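Local atomic coordinates of De Novo Protein OR329 (Artificial gene, PDB entry 4HXT), a protein that has no known natural function but is a computationally designed, all-helical protein with armadillo-like repeats, probably made as a building block for self-assembling oligomers. Residues Lys9-Thr14 against Lys20-Asp25; Asn196-Ser199 against Ala204-Ala207; Lys219-Thr224 against Glu231-Leu236. All blocks are in the same frame, centred on the assembly; numbering follows the deposited sequence. Where two conformers were deposited one is given.

Interaction 1: residues Lys9-Thr14 against Lys20-Asp25; sequences KLLTST and KEAARD
Leu11 pushes a methyl into the side of helix 16-30, while Leu10, one residue earlier, meets the same segment only through the base of its side chain. Leu11 does the closer work. Its CB does not aim straight at the partner, but with CG beside the backbone N (chi1 -69°), the CD2 branch, not the extended CD1, arrives over the backbone where Ala22 passes into Ala23. Leu11 CD2 comes to 3.4 Å from Ala23 N, and on its way touches two methyls, at 3.7 Å from Ala22 CB and 3.9 Å from Ala23 CB. Small residues allow this: with alanines as Ala22 and Ala23, the leucine can lie close against the main chain there. The same leucine is packed by Leu26 and, from helix 45-52, by Val48, Leu49 and Leu52, so this half of the contact is thoroughly buried.

Towards solvent the fit is looser. Leu10 CB sits 3.7 Å from Ala22 CB, the one point where the residue meets this segment; Leu10 also rests on Thr18 and is otherwise largely exposed. Ala22 CB is thus shared, touched by both leucines.

No hydrogen bond joins the two segments, so the grip between them is apolar. The chain leaves the first helix through a type I turn from Leu10 to Ser13, with Ser13 N bonded to Leu10 O at 3.0 Å. Gln19 adds a bond from NE2 to Leu11 O, tying the turn to the start of the next helix. Leucines in the first half of a tight turn, packed on alanines of the returning helix, make a helical hairpin, here the N-terminal one of an armadillo-like alpha-solenoid.

Interaction 2: residues Asn196-Ser199 against Ala204-Ala207; sequences NIAS and AIKA
This is a wholly buried, apolar contact at a junction between successive armadillo repeats, where Ile197 and Ala198, near the C-terminal end of helix 184-197, meet Ala204 and Ile205 in the short helix 202-210. The two pairs engage differently. Ile197 offers its gamma methyl: CG2 lies anti to the backbone N and stands 3.8 Å from Ala204 CB. That alanine methyl also sits 3.7 Å from Ile197 O, so it is fitted against side chain and main chain of the same residue.

In the second pair the roles are reversed, and the long branch comes from the later helix. The CB of Ile205 does not point at its partner, but both torsions of the CG1 branch turn the same way (chi2 -61°), and the folded-back CD1 reaches over the region where the first helix runs out. There Ile205 CD1 lies 3.2 Å from Ala198 O, a tight approach of a methyl to a carbonyl oxygen, and 3.9 Å from Ala198 CB.

Such a break, with a long helix ending and a short one starting off at once in a new direction, is where an armadillo solenoid passes from one repeat to the next. The core on either helix is extended by others: Ile197 also packs on Ile163, Ile166 and Leu175, and Ile205 and Ala198 both touch Ile239 of helix 226-241.

The polar side of this region closes on itself. Asn196 O accepts two bonds from Ser199, from N at 3.0 Å and from OG at 2.7 Å; the hydroxyl approaches at a C=O...O angle of 135°, tilted 17° from the carbonyl plane. Asn196 ND2 is bonded in turn to Ala153 O.

Interaction 3: residues Lys219-Thr224 against Glu231-Leu236; sequences KLLTST and EAQRAL
The contact closes a helical hairpin, where the loop after helix 213-219 packs back on helix 226-241. Leu221 carries most of it. Leu221 CD2 lies 3.5 Å from Gln233 CG, the side chains crossing at about a right angle, while Leu236 meets the leucine tip to tip, its CD1 sitting against the end of the side chain and nearest to Leu221 CD1 at 3.7 Å. With CG beside the backbone N (chi1 -71°), Leu221 swings its end towards the helix although its CB does not aim there. An alanine here would remove both methyls and would probably open a gap beside Leu236, leaving the Gln233 chain freer to move.

Leu220 adds a second, shallower touch, CB to Ala232 CB at 3.9 Å. This pairing belongs to the last armadillo-like repeat of the solenoid, and Leu220 also touches Gln187 of helix 184-197. Polar bonds brace each segment from within: Thr222 OG1 bonds to Lys219 O at 2.7 Å, and on the helix Arg234 forms a salt bridge from NH2 to the syn lone pair of Glu231 OE1 at 2.8 Å, with that oxygen 26° out of the guanidinium plane.

How the interactions relate
From the N terminus, interaction 1 comes first and closes the loop between helices 3-10 and 16-30, at one end of the solenoid. Interaction 2 follows far along the chain, closing the short link from helix 184-197 to helix 202-210, and interaction 3 then closes the one from helix 213-219 to helix 226-241. The three run in series; none nests in or crosses another. Interaction 1 lies across the chain's centre from the others, its centre 44 Å and 46 Å from theirs. Interactions 2 and 3 do touch: Asn196 OD1 and Arg234 NH2 are 2.8 Å apart, probably hydrogen-bonded, joining helix 184-197 to helix 226-241.

Interaction 1: residues Lys9-Thr14 against Lys20-Asp25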
ATOM      1  N   LYS A   9       9.601 -12.995 -31.736  1.00 35.47           N
ATOM      2  CA  LYS A   9       9.964 -12.472 -33.047  1.00 31.94           C
ATOM      3  C   LYS A   9       8.773 -12.605 -33.995  1.00 29.76           C
ATOM      4  O   LYS A   9       8.518 -11.725 -34.817  1.00 25.01           O
ATOM      5  CB  LYS A   9      11.168 -13.228 -33.620  1.00 37.37           C
ATOM      6  CG  LYS A   9      11.790 -12.532 -34.819  1.00 46.49           C
ATOM      7  CD  LYS A   9      12.873 -13.371 -35.475  1.00 61.26           C
ATOM      8  CE  LYS A   9      13.631 -12.556 -36.513  1.00 66.98           C
ATOM      9  NZ  LYS A   9      12.705 -11.843 -37.438  1.00 68.56           N
ATOM     10  N   LEU A  10       8.041 -13.708 -33.865  1.00 24.86           N
ATOM     11  CA  LEU A  10       6.878 -13.969 -34.707  1.00 21.59           C
ATOM     12  C   LEU A  10       5.739 -12.983 -34.439  1.00 22.30           C
ATOM     13  O   LEU A  10       4.830 -12.826 -35.257  1.00 24.37           O
ATOM     14  CB  LEU A  10       6.390 -15.406 -34.482  1.00 27.82           C
ATOM     15  CG  LEU A  10       7.381 -16.497 -34.904  1.00 37.19           C
ATOM     16  CD1 LEU A  10       6.881 -17.870 -34.471  1.00 33.50           C
ATOM     17  CD2 LEU A  10       7.569 -16.442 -36.415  1.00 40.15           C
ATOM     18  N   LEU A  11       5.785 -12.321 -33.290  1.00 27.24           N
ATOM     19  CA  LEU A  11       4.762 -11.351 -32.939  1.00 28.27           C
ATOM     20  C   LEU A  11       4.797 -10.200 -33.928  1.00 29.76           C
ATOM     21  O   LEU A  11       3.803  -9.512 -34.146  1.00 30.97           O
ATOM     22  CB  LEU A  11       5.003 -10.803 -31.532  1.00 23.54           C
ATOM     23  CG  LEU A  11       4.779 -11.782 -30.382  1.00 25.98           C
ATOM     24  CD1 LEU A  11       5.243 -11.149 -29.073  1.00 23.91           C
ATOM     25  CD2 LEU A  11       3.298 -12.161 -30.318  1.00 22.19           C
ATOM     26  N   THR A  12       5.951 -10.042 -34.505  1.00 32.91           N
ATOM     27  CA  THR A  12       6.163  -8.926 -35.497  0.50 34.71           C
ATOM     28  C   THR A  12       5.884  -9.348 -36.908  1.00 36.02           C
ATOM     29  O   THR A  12       6.039  -8.537 -37.785  1.00 31.78           O
ATOM     30  CB  THR A  12       7.642  -8.444 -35.477  0.50 35.89           C
ATOM     31  OG1 THR A  12       8.527  -9.532 -35.780  0.50 38.52           O
ATOM     32  CG2 THR A  12       7.970  -7.884 -34.125  0.50 36.63           C
ATOM     33  N   SER A  13       5.391 -10.552 -37.137  1.00 31.29           N
ATOM     34  CA  SER A  13       5.021 -11.012 -38.473  1.00 34.45           C
ATOM     35  C   SER A  13       3.959 -10.082 -39.054  1.00 35.86           C
ATOM     36  O   SER A  13       3.231  -9.414 -38.316  1.00 28.84           O
ATOM     37  CB  SER A  13       4.473 -12.443 -38.421  1.00 28.18           C
ATOM     38  OG  SER A  13       4.027 -12.853 -39.705  1.00 31.89           O
ATOM     39  N   THR A  14       3.878 -10.033 -40.379  1.00 35.12           N
ATOM     40  CA  THR A  14       2.902  -9.174 -41.043  1.00 35.25           C
ATOM     41  C   THR A  14       1.610  -9.938 -41.293  1.00 30.75           C
ATOM     42  O   THR A  14       0.636  -9.391 -41.815  1.00 35.76           O
ATOM     43  CB  THR A  14       3.436  -8.640 -42.391  1.00 33.88           C
ATOM     44  OG1 THR A  14       3.897  -9.733 -43.193  1.00 30.68           O
ATOM     45  CG2 THR A  14       4.578  -7.657 -42.165  1.00 32.31           C
ATOM     46  N   LYS A  20      -1.296 -13.712 -34.057  1.00 21.76           N
ATOM     47  CA  LYS A  20      -2.282 -14.237 -33.113  1.00 26.84           C
ATOM     48  C   LYS A  20      -1.797 -15.512 -32.450  1.00 30.33           C
ATOM     49  O   LYS A  20      -1.943 -15.702 -31.238  1.00 32.38           O
ATOM     50  CB  LYS A  20      -3.598 -14.541 -33.815  1.00 31.08           C
ATOM     51  CG  LYS A  20      -4.325 -13.320 -34.332  1.00 44.33           C
ATOM     52  CD  LYS A  20      -5.652 -13.685 -34.989  1.00 46.11           C
ATOM     53  CE  LYS A  20      -5.464 -14.214 -36.405  1.00 50.71           C
ATOM     54  NZ  LYS A  20      -6.777 -14.420 -37.083  1.00 47.69           N
ATOM     55  N   GLU A  21      -1.238 -16.399 -33.264  1.00 32.22           N
ATOM     56  CA  GLU A  21      -0.711 -17.689 -32.860  1.00 33.91           C
ATOM     57  C   GLU A  21       0.496 -17.545 -31.936  1.00 30.73           C
ATOM     58  O   GLU A  21       0.636 -18.291 -30.967  1.00 31.95           O
ATOM     59  CB  GLU A  21      -0.292 -18.476 -34.122  1.00 47.73           C
ATOM     60  CG  GLU A  21       0.140 -19.939 -33.855  1.00 65.30           C
ATOM     61  CD  GLU A  21      -0.947 -20.743 -33.170  1.00 81.96           C
ATOM     62  OE1 GLU A  21      -2.112 -20.279 -33.151  1.00 84.83           O
ATOM     63  OE2 GLU A  21      -0.629 -21.838 -32.660  1.00 88.43           O
ATOM     64  N   ALA A  22       1.397 -16.615 -32.251  1.00 32.18           N
ATOM     65  CA  ALA A  22       2.565 -16.379 -31.404  1.00 30.77           C
ATOM     66  C   ALA A  22       2.113 -15.829 -30.050  1.00 26.00           C
ATOM     67  O   ALA A  22       2.588 -16.269 -28.999  1.00 33.81           O
ATOM     68  CB  ALA A  22       3.529 -15.392 -32.081  1.00 26.07           C
ATOM     69  N   ALA A  23       1.196 -14.867 -30.080  1.00 25.74           N
ATOM     70  CA  ALA A  23       0.678 -14.264 -28.861  1.00 26.49           C
ATOM     71  C   ALA A  23      -0.062 -15.323 -28.054  1.00 31.43           C
ATOM     72  O   ALA A  23       0.050 -15.372 -26.831  1.00 25.47           O
ATOM     73  CB  ALA A  23      -0.264 -13.118 -29.204  1.00 28.11           C
ATOM     74  N   ARG A  24      -0.813 -16.172 -28.745  1.00 29.43           N
ATOM     75  CA  ARG A  24      -1.572 -17.222 -28.080  1.00 35.67           C
ATOM     76  C   ARG A  24      -0.616 -18.201 -27.403  1.00 32.60           C
ATOM     77  O   ARG A  24      -0.830 -18.594 -26.255  1.00 37.20           O
ATOM     78  CB  ARG A  24      -2.470 -17.936 -29.095  1.00 45.73           C
ATOM     79  CG  ARG A  24      -3.617 -18.707 -28.475  1.00 57.39           C
ATOM     80  CD  ARG A  24      -4.830 -18.750 -29.396  1.00 72.68           C
ATOM     81  NE  ARG A  24      -4.551 -19.342 -30.704  1.00 85.79           N
ATOM     82  CZ  ARG A  24      -4.454 -18.651 -31.838  1.00 90.97           C
ATOM     83  NH1 ARG A  24      -4.609 -17.334 -31.833  1.00 93.26           N
ATOM     84  NH2 ARG A  24      -4.225 -19.280 -32.982  1.00 89.67           N
ATOM     85  N   ASP A  25       0.452 -18.580 -28.100  1.00 29.19           N
ATOM     86  CA  ASP A  25       1.421 -19.499 -27.517  1.00 28.85           C
ATOM     87  C   ASP A  25       2.118 -18.844 -26.329  1.00 28.87           C
ATOM     88  O   ASP A  25       2.416 -19.504 -25.337  1.00 31.20           O
ATOM     89  CB  ASP A  25       2.460 -19.942 -28.555  1.00 34.53           C
ATOM     90  CG  ASP A  25       1.859 -20.804 -29.648  1.00 44.02           C
ATOM     91  OD1 ASP A  25       0.975 -21.625 -29.338  1.00 44.39           O
ATOM     92  OD2 ASP A  25       2.280 -20.670 -30.816  1.00 45.47           O
TER

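Interaction 2: residues Asn196-Ser199 against Ala204-Ala207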
ATOM      1  N   ASN A 196     -13.250  -3.366   0.765  1.00 18.34           N
ATOM      2  CA  ASN A 196     -11.939  -2.746   0.618  1.00 21.44           C
ATOM      3  C   ASN A 196     -12.042  -1.229   0.648  1.00 23.57           C
ATOM      4  O   ASN A 196     -11.233  -0.554   1.284  1.00 19.58           O
ATOM      5  CB  ASN A 196     -11.274  -3.219  -0.676  1.00 18.25           C
ATOM      6  CG  ASN A 196     -10.796  -4.654  -0.582  1.00 27.44           C
ATOM      7  OD1 ASN A 196     -10.728  -5.218   0.508  1.00 21.31           O
ATOM      8  ND2 ASN A 196     -10.454  -5.248  -1.715  1.00 22.08           N
ATOM      9  N   ILE A 197     -13.041  -0.695  -0.040  1.00 21.88           N
ATOM     10  CA  ILE A 197     -13.260   0.743  -0.058  1.00 17.54           C
ATOM     11  C   ILE A 197     -13.531   1.201   1.370  1.00 25.21           C
ATOM     12  O   ILE A 197     -13.104   2.281   1.777  1.00 23.04           O
ATOM     13  CB  ILE A 197     -14.478   1.103  -0.945  1.00 19.74           C
ATOM     14  CG1 ILE A 197     -14.116   0.889  -2.420  1.00 19.51           C
ATOM     15  CG2 ILE A 197     -14.929   2.533  -0.671  1.00 17.66           C
ATOM     16  CD1 ILE A 197     -15.273   1.046  -3.373  1.00 25.34           C
ATOM     17  N   ALA A 198     -14.230   0.364   2.133  1.00 19.56           N
ATOM     18  CA  ALA A 198     -14.568   0.695   3.511  1.00 16.48           C
ATOM     19  C   ALA A 198     -13.379   0.706   4.481  1.00 19.48           C
ATOM     20  O   ALA A 198     -13.517   1.137   5.628  1.00 20.06           O
ATOM     21  CB  ALA A 198     -15.658  -0.257   4.027  1.00 16.91           C
ATOM     22  N   SER A 199     -12.219   0.229   4.043  1.00 19.84           N
ATOM     23  CA  SER A 199     -11.046   0.248   4.912  1.00 21.03           C
ATOM     24  C   SER A 199     -10.236   1.505   4.591  1.00 28.33           C
ATOM     25  O   SER A 199      -9.129   1.698   5.094  1.00 23.75           O
ATOM     26  CB  SER A 199     -10.179  -0.993   4.688  1.00 21.41           C
ATOM     27  OG  SER A 199      -9.607  -0.987   3.395  1.00 34.36           O
ATOM     28  N   ALA A 204     -14.811   7.881   2.174  1.00 20.77           N
ATOM     29  CA  ALA A 204     -15.273   6.739   1.396  1.00 19.88           C
ATOM     30  C   ALA A 204     -16.432   6.075   2.139  1.00 21.69           C
ATOM     31  O   ALA A 204     -17.375   5.591   1.520  1.00 17.87           O
ATOM     32  CB  ALA A 204     -14.130   5.743   1.191  1.00 21.02           C
ATOM     33  N   ILE A 205     -16.357   6.054   3.468  1.00 18.97           N
ATOM     34  CA  ILE A 205     -17.422   5.467   4.282  1.00 25.22           C
ATOM     35  C   ILE A 205     -18.688   6.285   4.062  1.00 26.55           C
ATOM     36  O   ILE A 205     -19.779   5.743   3.891  1.00 25.45           O
ATOM     37  CB  ILE A 205     -17.075   5.501   5.791  1.00 22.77           C
ATOM     38  CG1 ILE A 205     -15.801   4.692   6.052  1.00 32.42           C
ATOM     39  CG2 ILE A 205     -18.244   4.942   6.613  1.00 20.11           C
ATOM     40  CD1 ILE A 205     -15.907   3.236   5.672  1.00 28.73           C
ATOM     41  N   LYS A 206     -18.527   7.601   4.066  1.00 22.08           N
ATOM     42  CA  LYS A 206     -19.639   8.515   3.851  1.00 21.94           C
ATOM     43  C   LYS A 206     -20.328   8.223   2.508  1.00 22.92           C
ATOM     44  O   LYS A 206     -21.558   8.227   2.410  1.00 20.72           O
ATOM     45  CB  LYS A 206     -19.105   9.948   3.906  1.00 28.32           C
ATOM     46  CG  LYS A 206     -20.150  11.036   3.830  1.00 26.44           C
ATOM     47  CD  LYS A 206     -20.358  11.501   2.411  1.00 32.73           C
ATOM     48  CE  LYS A 206     -21.048  12.857   2.394  1.00 30.49           C
ATOM     49  NZ  LYS A 206     -21.232  13.336   1.004  1.00 32.33           N
ATOM     50  N   ALA A 207     -19.536   7.959   1.473  1.00 20.23           N
ATOM     51  CA  ALA A 207     -20.091   7.652   0.151  1.00 20.91           C
ATOM     52  C   ALA A 207     -20.921   6.363   0.218  1.00 19.76           C
ATOM     53  O   ALA A 207     -22.015   6.274  -0.350  1.00 21.14           O
ATOM     54  CB  ALA A 207     -18.965   7.500  -0.870  1.00 21.77           C
TER

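Interaction 3: residues Lys219-Thr224 against Glu231-Leu236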
ATOM      1  N   LYS A 219     -28.463  -6.841   4.425  1.00 23.35           N
ATOM      2  CA  LYS A 219     -29.289  -7.906   3.877  1.00 27.35           C
ATOM      3  C   LYS A 219     -28.444  -9.068   3.351  1.00 24.36           C
ATOM      4  O   LYS A 219     -28.877 -10.221   3.390  1.00 26.11           O
ATOM      5  CB  LYS A 219     -30.196  -7.369   2.767  1.00 30.23           C
ATOM      6  CG  LYS A 219     -31.187  -8.407   2.264  1.00 48.03           C
ATOM      7  CD  LYS A 219     -32.258  -7.804   1.372  1.00 55.35           C
ATOM      8  CE  LYS A 219     -33.260  -8.870   0.938  1.00 57.36           C
ATOM      9  NZ  LYS A 219     -34.356  -8.313   0.095  1.00 56.85           N
ATOM     10  N   LEU A 220     -27.239  -8.769   2.873  1.00 23.74           N
ATOM     11  CA  LEU A 220     -26.355  -9.807   2.353  1.00 21.23           C
ATOM     12  C   LEU A 220     -25.825 -10.722   3.449  1.00 19.74           C
ATOM     13  O   LEU A 220     -25.195 -11.743   3.164  1.00 21.98           O
ATOM     14  CB  LEU A 220     -25.180  -9.187   1.588  1.00 23.04           C
ATOM     15  CG  LEU A 220     -25.507  -8.513   0.253  1.00 31.56           C
ATOM     16  CD1 LEU A 220     -24.215  -8.101  -0.434  1.00 27.26           C
ATOM     17  CD2 LEU A 220     -26.287  -9.471  -0.634  1.00 32.59           C
ATOM     18  N   LEU A 221     -26.059 -10.353   4.705  1.00 20.39           N
ATOM     19  CA  LEU A 221     -25.618 -11.191   5.814  1.00 26.41           C
ATOM     20  C   LEU A 221     -26.377 -12.519   5.750  1.00 28.35           C
ATOM     21  O   LEU A 221     -25.955 -13.512   6.339  1.00 28.77           O
ATOM     22  CB  LEU A 221     -25.884 -10.498   7.157  1.00 20.64           C
ATOM     23  CG  LEU A 221     -24.997  -9.290   7.476  1.00 23.66           C
ATOM     24  CD1 LEU A 221     -25.469  -8.612   8.755  1.00 24.95           C
ATOM     25  CD2 LEU A 221     -23.557  -9.742   7.609  1.00 17.40           C
ATOM     26  N   THR A 222     -27.497 -12.527   5.027  1.00 27.17           N
ATOM     27  CA  THR A 222     -28.310 -13.735   4.879  1.00 28.64           C
ATOM     28  C   THR A 222     -28.016 -14.473   3.571  1.00 28.82           C
ATOM     29  O   THR A 222     -28.646 -15.485   3.270  1.00 27.33           O
ATOM     30  CB  THR A 222     -29.822 -13.418   4.898  1.00 27.96           C
ATOM     31  OG1 THR A 222     -30.146 -12.587   3.773  1.00 23.78           O
ATOM     32  CG2 THR A 222     -30.209 -12.711   6.188  1.00 21.18           C
ATOM     33  N   SER A 223     -27.076 -13.960   2.784  1.00 28.15           N
ATOM     34  CA  SER A 223     -26.728 -14.602   1.520  1.00 21.96           C
ATOM     35  C   SER A 223     -26.317 -16.059   1.731  1.00 23.30           C
ATOM     36  O   SER A 223     -25.650 -16.386   2.709  1.00 30.76           O
ATOM     37  CB  SER A 223     -25.577 -13.856   0.840  1.00 26.31           C
ATOM     38  OG  SER A 223     -25.088 -14.590  -0.271  1.00 26.37           O
ATOM     39  N   THR A 224     -26.720 -16.929   0.810  1.00 26.41           N
ATOM     40  CA  THR A 224     -26.365 -18.343   0.902  1.00 27.44           C
ATOM     41  C   THR A 224     -24.929 -18.549   0.416  1.00 32.68           C
ATOM     42  O   THR A 224     -24.366 -19.635   0.555  1.00 34.27           O
ATOM     43  CB  THR A 224     -27.316 -19.225   0.063  1.00 29.67           C
ATOM     44  OG1 THR A 224     -27.393 -18.713  -1.273  1.00 36.45           O
ATOM     45  CG2 THR A 224     -28.704 -19.251   0.683  1.00 39.41           C
ATOM     46  N   GLU A 231     -17.591 -11.097   2.928  1.00 19.42           N
ATOM     47  CA  GLU A 231     -17.226  -9.745   2.497  1.00 18.25           C
ATOM     48  C   GLU A 231     -18.184  -8.718   3.102  1.00 22.24           C
ATOM     49  O   GLU A 231     -17.764  -7.639   3.524  1.00 21.51           O
ATOM     50  CB  GLU A 231     -17.265  -9.630   0.972  1.00 20.97           C
ATOM     51  CG  GLU A 231     -16.212 -10.450   0.230  1.00 23.25           C
ATOM     52  CD  GLU A 231     -14.782 -10.070   0.591  1.00 36.83           C
ATOM     53  OE1 GLU A 231     -14.551  -8.928   1.045  1.00 27.73           O
ATOM     54  OE2 GLU A 231     -13.883 -10.916   0.404  1.00 43.91           O
ATOM     55  N   ALA A 232     -19.472  -9.053   3.155  1.00 20.54           N
ATOM     56  CA  ALA A 232     -20.456  -8.135   3.714  1.00 18.96           C
ATOM     57  C   ALA A 232     -20.144  -7.862   5.177  1.00 18.16           C
ATOM     58  O   ALA A 232     -20.297  -6.735   5.640  1.00 20.86           O
ATOM     59  CB  ALA A 232     -21.872  -8.703   3.567  1.00 22.77           C
ATOM     60  N   GLN A 233     -19.711  -8.890   5.908  1.00 17.51           N
ATOM     61  CA  GLN A 233     -19.369  -8.720   7.321  1.00 17.21           C
ATOM     62  C   GLN A 233     -18.141  -7.840   7.490  1.00 20.36           C
ATOM     63  O   GLN A 233     -18.096  -6.988   8.374  1.00 23.80           O
ATOM     64  CB  GLN A 233     -19.115 -10.074   7.993  1.00 21.90           C
ATOM     65  CG  GLN A 233     -20.377 -10.758   8.504  1.00 28.85           C
ATOM     66  CD  GLN A 233     -20.106 -12.111   9.148  1.00 37.04           C
ATOM     67  OE1 GLN A 233     -19.109 -12.292   9.849  1.00 29.84           O
ATOM     68  NE2 GLN A 233     -21.008 -13.062   8.929  1.00 29.06           N
ATOM     69  N   ARG A 234     -17.134  -8.062   6.649  1.00 22.77           N
ATOM     70  CA  ARG A 234     -15.916  -7.271   6.718  1.00 20.70           C
ATOM     71  C   ARG A 234     -16.240  -5.810   6.394  1.00 17.59           C
ATOM     72  O   ARG A 234     -15.765  -4.894   7.062  1.00 16.02           O
ATOM     73  CB  ARG A 234     -14.874  -7.815   5.735  1.00 19.84           C
ATOM     74  CG  ARG A 234     -13.528  -7.088   5.784  1.00 23.26           C
ATOM     75  CD  ARG A 234     -12.415  -7.925   5.145  1.00 16.68           C
ATOM     76  NE  ARG A 234     -12.552  -8.047   3.697  1.00 21.70           N
ATOM     77  CZ  ARG A 234     -12.110  -7.148   2.820  1.00 21.73           C
ATOM     78  NH1 ARG A 234     -11.496  -6.052   3.240  1.00 16.49           N
ATOM     79  NH2 ARG A 234     -12.284  -7.341   1.520  1.00 22.51           N
ATOM     80  N   ALA A 235     -17.059  -5.605   5.371  1.00 17.05           N
ATOM     81  CA  ALA A 235     -17.447  -4.259   4.961  1.00 24.32           C
ATOM     82  C   ALA A 235     -18.191  -3.553   6.093  1.00 20.34           C
ATOM     83  O   ALA A 235     -17.916  -2.391   6.393  1.00 20.91           O
ATOM     84  CB  ALA A 235     -18.316  -4.326   3.713  1.00 20.48           C
ATOM     85  N   LEU A 236     -19.122  -4.262   6.729  1.00 16.29           N
ATOM     86  CA  LEU A 236     -19.893  -3.698   7.832  1.00 18.25           C
ATOM     87  C   LEU A 236     -19.003  -3.309   9.008  1.00 19.38           C
ATOM     88  O   LEU A 236     -19.179  -2.244   9.606  1.00 21.39           O
ATOM     89  CB  LEU A 236     -20.961  -4.696   8.289  1.00 21.72           C
ATOM     90  CG  LEU A 236     -22.140  -4.865   7.328  1.00 23.94           C
ATOM     91  CD1 LEU A 236     -23.046  -5.992   7.798  1.00 23.70           C
ATOM     92  CD2 LEU A 236     -22.910  -3.556   7.247  1.00 26.07           C
TER